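Local structure of glycerol uptake operon antiterminator-related protein (Thermotoga maritima, 1VKF) at residues L49-L52 / K53-K57; F60-M63 / D64-N67. The protein probably acts as a glycerol-3-phosphate-responsive antiterminator built on a TIM barrel and related to the regulator of the glycerol uptake operon. One frame throughout, in Å; residues are numbered along the deposited sequence.

Contact 1 (L49-L52 / K53-K57)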
ATOM      1  N   LEU A  49      14.929   4.832  -0.367  1.00  6.59           N
ATOM      2  CA  LEU A  49      14.188   5.338  -1.507  1.00  8.60           C
ATOM      3  C   LEU A  49      15.050   5.600  -2.749  1.00  9.30           C
ATOM      4  O   LEU A  49      14.624   5.308  -3.869  1.00  8.88           O
ATOM      5  CB  LEU A  49      13.415   6.598  -1.172  1.00  9.11           C
ATOM      6  CG  LEU A  49      12.265   6.320  -0.169  1.00 12.71           C
ATOM      7  CD1 LEU A  49      11.701   7.580   0.401  1.00  8.88           C
ATOM      8  CD2 LEU A  49      11.153   5.573  -0.902  1.00 16.01           C
ATOM      9  N   LYS A  50      16.238   6.151  -2.560  1.00  8.39           N
ATOM     10  CA  LYS A  50      17.180   6.325  -3.666  1.00  9.23           C
ATOM     11  C   LYS A  50      17.445   4.987  -4.379  1.00  9.71           C
ATOM     12  O   LYS A  50      17.465   4.957  -5.609  1.00 10.23           O
ATOM     13  CB  LYS A  50      18.500   6.895  -3.166  1.00 10.26           C
ATOM     14  CG  LYS A  50      19.589   6.919  -4.246  1.00 13.45           C
ATOM     15  CD  LYS A  50      20.636   7.965  -4.015  1.00 24.27           C
ATOM     16  CE  LYS A  50      21.613   8.076  -5.222  1.00 29.45           C
ATOM     17  NZ  LYS A  50      20.906   8.026  -6.530  1.00 26.30           N
ATOM     18  N   ILE A  51      17.674   3.913  -3.629  1.00  7.83           N
ATOM     19  CA  ILE A  51      17.948   2.594  -4.226  1.00  8.99           C
ATOM     20  C   ILE A  51      16.753   2.213  -5.142  1.00  7.10           C
ATOM     21  O   ILE A  51      16.928   1.754  -6.282  1.00  6.84           O
ATOM     22  CB  ILE A  51      18.230   1.504  -3.168  1.00 10.30           C
ATOM     23  CG1 ILE A  51      19.569   1.723  -2.483  1.00 15.46           C
ATOM     24  CG2 ILE A  51      18.114   0.100  -3.799  1.00 16.14           C
ATOM     25  CD1 ILE A  51      19.673   0.933  -1.124  1.00 20.52           C
ATOM     26  N   LEU A  52      15.535   2.388  -4.632  1.00  7.25           N
ATOM     27  CA  LEU A  52      14.342   1.901  -5.299  1.00  6.61           C
ATOM     28  C   LEU A  52      13.978   2.817  -6.454  1.00  6.43           C
ATOM     29  O   LEU A  52      13.600   2.345  -7.537  1.00  8.26           O
ATOM     30  CB  LEU A  52      13.186   1.818  -4.309  1.00  7.65           C
ATOM     31  CG  LEU A  52      13.369   0.738  -3.220  1.00  6.14           C
ATOM     32  CD1 LEU A  52      12.226   0.879  -2.209  1.00  8.02           C
ATOM     33  CD2 LEU A  52      13.409  -0.652  -3.777  1.00  9.70           C
ATOM     34  N   LYS A  53      14.134   4.119  -6.259  1.00 10.06           N
ATOM     35  CA  LYS A  53      13.830   5.071  -7.327  1.00 10.32           C
ATOM     36  C   LYS A  53      14.855   4.913  -8.467  1.00  9.83           C
ATOM     37  O   LYS A  53      14.520   5.060  -9.618  1.00  9.70           O
ATOM     38  CB  LYS A  53      13.793   6.517  -6.809  1.00 13.08           C
ATOM     39  CG  LYS A  53      12.592   6.830  -5.828  1.00 12.78           C
ATOM     40  CD  LYS A  53      11.208   6.626  -6.453  1.00 19.34           C
ATOM     41  CE  LYS A  53      10.997   7.545  -7.679  1.00 19.82           C
ATOM     42  NZ  LYS A  53       9.716   7.264  -8.483  1.00 19.14           N
ATOM     43  N   ASP A  54      16.090   4.590  -8.127  1.00  6.96           N
ATOM     44  CA  ASP A  54      17.151   4.352  -9.117  1.00  8.04           C
ATOM     45  C   ASP A  54      16.803   3.146 -10.025  1.00  7.10           C
ATOM     46  O   ASP A  54      17.253   3.104 -11.188  1.00  6.37           O
ATOM     47  CB  ASP A  54      18.485   4.112  -8.427  1.00 10.68           C
ATOM     48  CG  ASP A  54      19.225   5.434  -8.060  1.00 11.41           C
ATOM     49  OD1 ASP A  54      18.725   6.538  -8.406  1.00 16.14           O
ATOM     50  OD2 ASP A  54      20.300   5.461  -7.451  1.00 15.68           O
ATOM     51  N   ARG A  55      16.078   2.182  -9.484  1.00  6.33           N
ATOM     52  CA  ARG A  55      15.587   1.013 -10.237  1.00  7.51           C
ATOM     53  C   ARG A  55      14.365   1.338 -11.076  1.00  9.08           C
ATOM     54  O   ARG A  55      13.813   0.456 -11.717  1.00 13.51           O
ATOM     55  CB  ARG A  55      15.315  -0.155  -9.340  1.00  9.70           C
ATOM     56  CG  ARG A  55      16.549  -0.833  -8.798  1.00 10.08           C
ATOM     57  CD  ARG A  55      16.270  -1.771  -7.732  1.00 17.81           C
ATOM     58  NE  ARG A  55      17.455  -2.391  -7.133  1.00 21.88           N
ATOM     59  CZ  ARG A  55      17.521  -3.682  -6.835  1.00 21.64           C
ATOM     60  NH1 ARG A  55      16.517  -4.475  -7.144  1.00 20.20           N
ATOM     61  NH2 ARG A  55      18.595  -4.187  -6.251  1.00 26.70           N
ATOM     62  N   GLY A  56      13.930   2.592 -11.076  1.00  8.58           N
ATOM     63  CA  GLY A  56      12.827   3.018 -11.906  1.00 10.27           C
ATOM     64  C   GLY A  56      11.449   2.698 -11.336  1.00 11.06           C
ATOM     65  O   GLY A  56      10.473   2.700 -12.053  1.00 11.34           O
ATOM     66  N   LYS A  57      11.379   2.404 -10.045  1.00  8.61           N
ATOM     67  CA  LYS A  57      10.122   2.047  -9.407  1.00  8.39           C
ATOM     68  C   LYS A  57       9.345   3.267  -8.923  1.00  9.99           C
ATOM     69  O   LYS A  57       9.933   4.281  -8.553  1.00 11.02           O
ATOM     70  CB  LYS A  57      10.379   1.151  -8.228  1.00  8.70           C
ATOM     71  CG  LYS A  57      11.193  -0.115  -8.537  1.00  9.96           C
ATOM     72  CD  LYS A  57      10.725  -0.896  -9.743  1.00  9.43           C
ATOM     73  CE  LYS A  57      11.579  -2.123 -10.114  1.00 10.73           C
ATOM     74  NZ  LYS A  57      11.011  -2.841 -11.271  1.00  7.42           N
TER

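Contact 2 (F60-M63 / D64-N67)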
ATOM      1  N   PHE A  60       5.602   3.688  -2.817  1.00  6.68           N
ATOM      2  CA  PHE A  60       4.773   4.128  -1.717  1.00  8.43           C
ATOM      3  C   PHE A  60       5.385   3.593  -0.418  1.00  9.99           C
ATOM      4  O   PHE A  60       5.947   2.475  -0.352  1.00 10.30           O
ATOM      5  CB  PHE A  60       3.298   3.662  -1.885  1.00  6.54           C
ATOM      6  CG  PHE A  60       2.535   4.437  -2.873  1.00  9.27           C
ATOM      7  CD1 PHE A  60       2.864   4.408  -4.222  1.00 12.38           C
ATOM      8  CD2 PHE A  60       1.501   5.173  -2.436  1.00  5.83           C
ATOM      9  CE1 PHE A  60       2.133   5.159  -5.127  1.00 14.37           C
ATOM     10  CE2 PHE A  60       0.721   5.933  -3.352  1.00  6.21           C
ATOM     11  CZ  PHE A  60       1.080   5.927  -4.671  1.00 10.07           C
ATOM     12  N   VAL A  61       5.418   4.459   0.592  1.00  8.03           N
ATOM     13  CA  VAL A  61       6.034   4.130   1.852  1.00  5.70           C
ATOM     14  C   VAL A  61       4.946   3.989   2.911  1.00  7.92           C
ATOM     15  O   VAL A  61       4.115   4.870   3.057  1.00  9.82           O
ATOM     16  CB  VAL A  61       6.981   5.252   2.324  1.00  5.59           C
ATOM     17  CG1 VAL A  61       7.513   4.987   3.714  1.00  8.92           C
ATOM     18  CG2 VAL A  61       8.125   5.345   1.346  1.00 10.37           C
ATOM     19  N   ASP A  62       4.968   2.910   3.663  1.00  7.96           N
ATOM     20  CA  ASP A  62       4.062   2.772   4.823  1.00  9.23           C
ATOM     21  C   ASP A  62       4.626   3.591   5.965  1.00  8.07           C
ATOM     22  O   ASP A  62       5.541   3.173   6.666  1.00  8.34           O
ATOM     23  CB  ASP A  62       3.923   1.323   5.274  1.00  9.74           C
ATOM     24  CG  ASP A  62       2.882   1.173   6.375  1.00 14.26           C
ATOM     25  OD1 ASP A  62       2.585   2.166   7.056  1.00 10.82           O
ATOM     26  OD2 ASP A  62       2.312   0.088   6.637  1.00 19.14           O
HETATM   27  N   MSE A  63       4.127   4.797   6.086  1.00  8.67           N
HETATM   28  CA  MSE A  63       4.652   5.788   6.996  1.00  8.64           C
HETATM   29  C   MSE A  63       4.443   5.342   8.450  1.00 12.62           C
HETATM   30  O   MSE A  63       5.206   5.713   9.355  1.00 12.25           O
HETATM   31  CB  MSE A  63       4.099   7.157   6.681  1.00 12.17           C
HETATM   32  CG  MSE A  63       2.668   7.288   7.004  1.00  7.32           C
HETATM   33 SE   MSE A  63       2.014   9.094   6.662  1.00 15.29          SE
HETATM   34  CE  MSE A  63       2.847   9.991   8.286  1.00 18.11           C
ATOM     35  N   ASP A  64       3.485   4.436   8.666  1.00  9.29           N
ATOM     36  CA  ASP A  64       3.241   3.968  10.024  1.00 10.41           C
ATOM     37  C   ASP A  64       4.322   3.045  10.545  1.00 11.38           C
ATOM     38  O   ASP A  64       4.362   2.791  11.754  1.00 13.54           O
ATOM     39  CB  ASP A  64       1.928   3.175  10.092  1.00 10.55           C
ATOM     40  CG  ASP A  64       0.722   3.922   9.610  1.00 11.87           C
ATOM     41  OD1 ASP A  64       0.689   5.171   9.534  1.00  9.99           O
ATOM     42  OD2 ASP A  64      -0.331   3.271   9.329  1.00 12.74           O
ATOM     43  N   PHE A  65       5.191   2.537   9.667  0.50  8.12           N
ATOM     44  CA  PHE A  65       6.231   1.597  10.070  0.50  9.96           C
ATOM     45  C   PHE A  65       7.657   2.101   9.787  0.50  9.12           C
ATOM     46  O   PHE A  65       8.614   1.318   9.787  0.50 10.54           O
ATOM     47  CB  PHE A  65       5.937   0.225   9.450  0.50 11.67           C
ATOM     48  CG  PHE A  65       4.714  -0.438  10.045  0.50 17.02           C
ATOM     49  CD1 PHE A  65       4.821  -1.283  11.143  0.50 26.17           C
ATOM     50  CD2 PHE A  65       3.456  -0.143   9.563  0.50 20.41           C
ATOM     51  CE1 PHE A  65       3.673  -1.862  11.708  0.50 24.80           C
ATOM     52  CE2 PHE A  65       2.322  -0.702  10.097  0.50 21.31           C
ATOM     53  CZ  PHE A  65       2.426  -1.567  11.188  0.50 17.80           C
ATOM     54  N   VAL A  66       7.803   3.421   9.606  1.00 10.07           N
ATOM     55  CA  VAL A  66       9.122   4.050   9.483  1.00  7.04           C
ATOM     56  C   VAL A  66       9.533   4.343  10.939  1.00  9.98           C
ATOM     57  O   VAL A  66       8.932   5.230  11.608  1.00  9.04           O
ATOM     58  CB  VAL A  66       9.063   5.359   8.674  1.00  8.30           C
ATOM     59  CG1 VAL A  66      10.408   6.041   8.646  1.00  9.35           C
ATOM     60  CG2 VAL A  66       8.541   5.131   7.241  1.00  9.66           C
ATOM     61  N   ASN A  67      10.427   3.512  11.462  1.00  8.49           N
ATOM     62  CA  ASN A  67      10.886   3.641  12.834  1.00  8.39           C
ATOM     63  C   ASN A  67      11.454   5.025  13.095  1.00  6.45           C
ATOM     64  O   ASN A  67      12.315   5.513  12.351  1.00  7.05           O
ATOM     65  CB  ASN A  67      11.937   2.646  13.160  1.00  7.66           C
ATOM     66  CG  ASN A  67      11.384   1.224  13.377  1.00 18.08           C
ATOM     67  OD1 ASN A  67      10.191   1.018  13.488  1.00 28.33           O
ATOM     68  ND2 ASN A  67      12.281   0.273  13.492  1.00 30.03           N
TER
HETATM   69  O   HOH W   1      -0.029   1.008   8.066  1.00 36.35           O

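Contact 1 (L49-L52 / K53-K57)
With CG of Lys50 anti to the backbone N (chi1 172°) and the chain bending back only at its last torsion (chi4 43°), the ammonium group reaches the carboxylate of Asp54, one helical turn on. Lys50 NZ approaches Asp54 OD2 at 2.8 Å on its syn lone pair, the side of the other oxygen, and makes a second, weak bond to OD1, so both oxygens share the ammonium group. The backbone bond from Asp54 N to Lys50 O, at 2.9 Å, spans the same two residues, and Lys53 N meets Leu49 O at 2.7 Å. Gly56, with its positive phi, ends the helix in a Schellman motif: Gly56 N binds Lys53 O at 2.9 Å, and Lys57 N makes a weak bond to Leu52 O at 3.4 Å. Lys53, bent at chi2 and chi3, sends NZ past the helix end to Lys57 O, 3.0 Å away, and pairs with Asp85. A leucine in place of Lys53 would probably leave Lys57 O without this side-chain donor and Asp85 without its charged mate. Leu52, by contrast, turns inward to Val35 and Val59. The exposed salt bridge probably steadies the last turn, backbone bonds close it, and a lysine ties it to the chain beyond.

Contact 2 (F60-M63 / D64-N67)
Val61 overlaps Val66 through a single methyl contact, CG1 to CG2 at 3.7 Å, the two side chains crossing at about a right angle, and the same Val66 methyl lies near Asp62 O. Between these valines the chain folds into a tight turn. Phe65 N binds Asp62 O at 3.1 Å from above the carbonyl plane, closing a beta turn round Met63 and Asp64. The Asp62 carboxylate reinforces it: CG is anti to the backbone N (chi1 -174°), which brings OD1 to Asp64 N at 2.9 Å, on the anti side of the carboxylate and 24° out of its plane. This is an Asx turn nested within the beta turn. A weak bond from Val66 N to Met63 O continues the winding. A water lies 2.9 Å from Asp62 OD2 and 2.6 Å from Asp64 OD2, within hydrogen-bonding reach of both acids, and probably eases the closeness of their charges. Asp64 is held further by Thr89 and the backbone N of Ile90, while the selenomethionine Met63 packs on Ala75 and Ile76 of helix 73-82. Such a turn, with acidic side chains at and just beyond the end of strand 58-62, lies at the C-terminal strand ends, where TIM barrels characteristically place their functional sites.

Overall arrangement
Contacts 1 and 2 follow each other along the chain and sit at opposite ends of strand 58-62, their centres about 16 Å apart. Residues 49-57 finish the helix of the unit formed by strand 34-41, helix 45-54 and strand 58-62, and lead into the start of the second strand; residues 60-67 carry the chain out of its far end. Contact 1 is the more peripheral, about 17 Å from the centre of the chain against about 10 Å for contact 2. They meet where the helix packs on the strand, Leu49 CD2 touching Val61 CG2 at 3.8 Å. Of the two, contact 2 lies on the side of the barrel expected to hold a binding site.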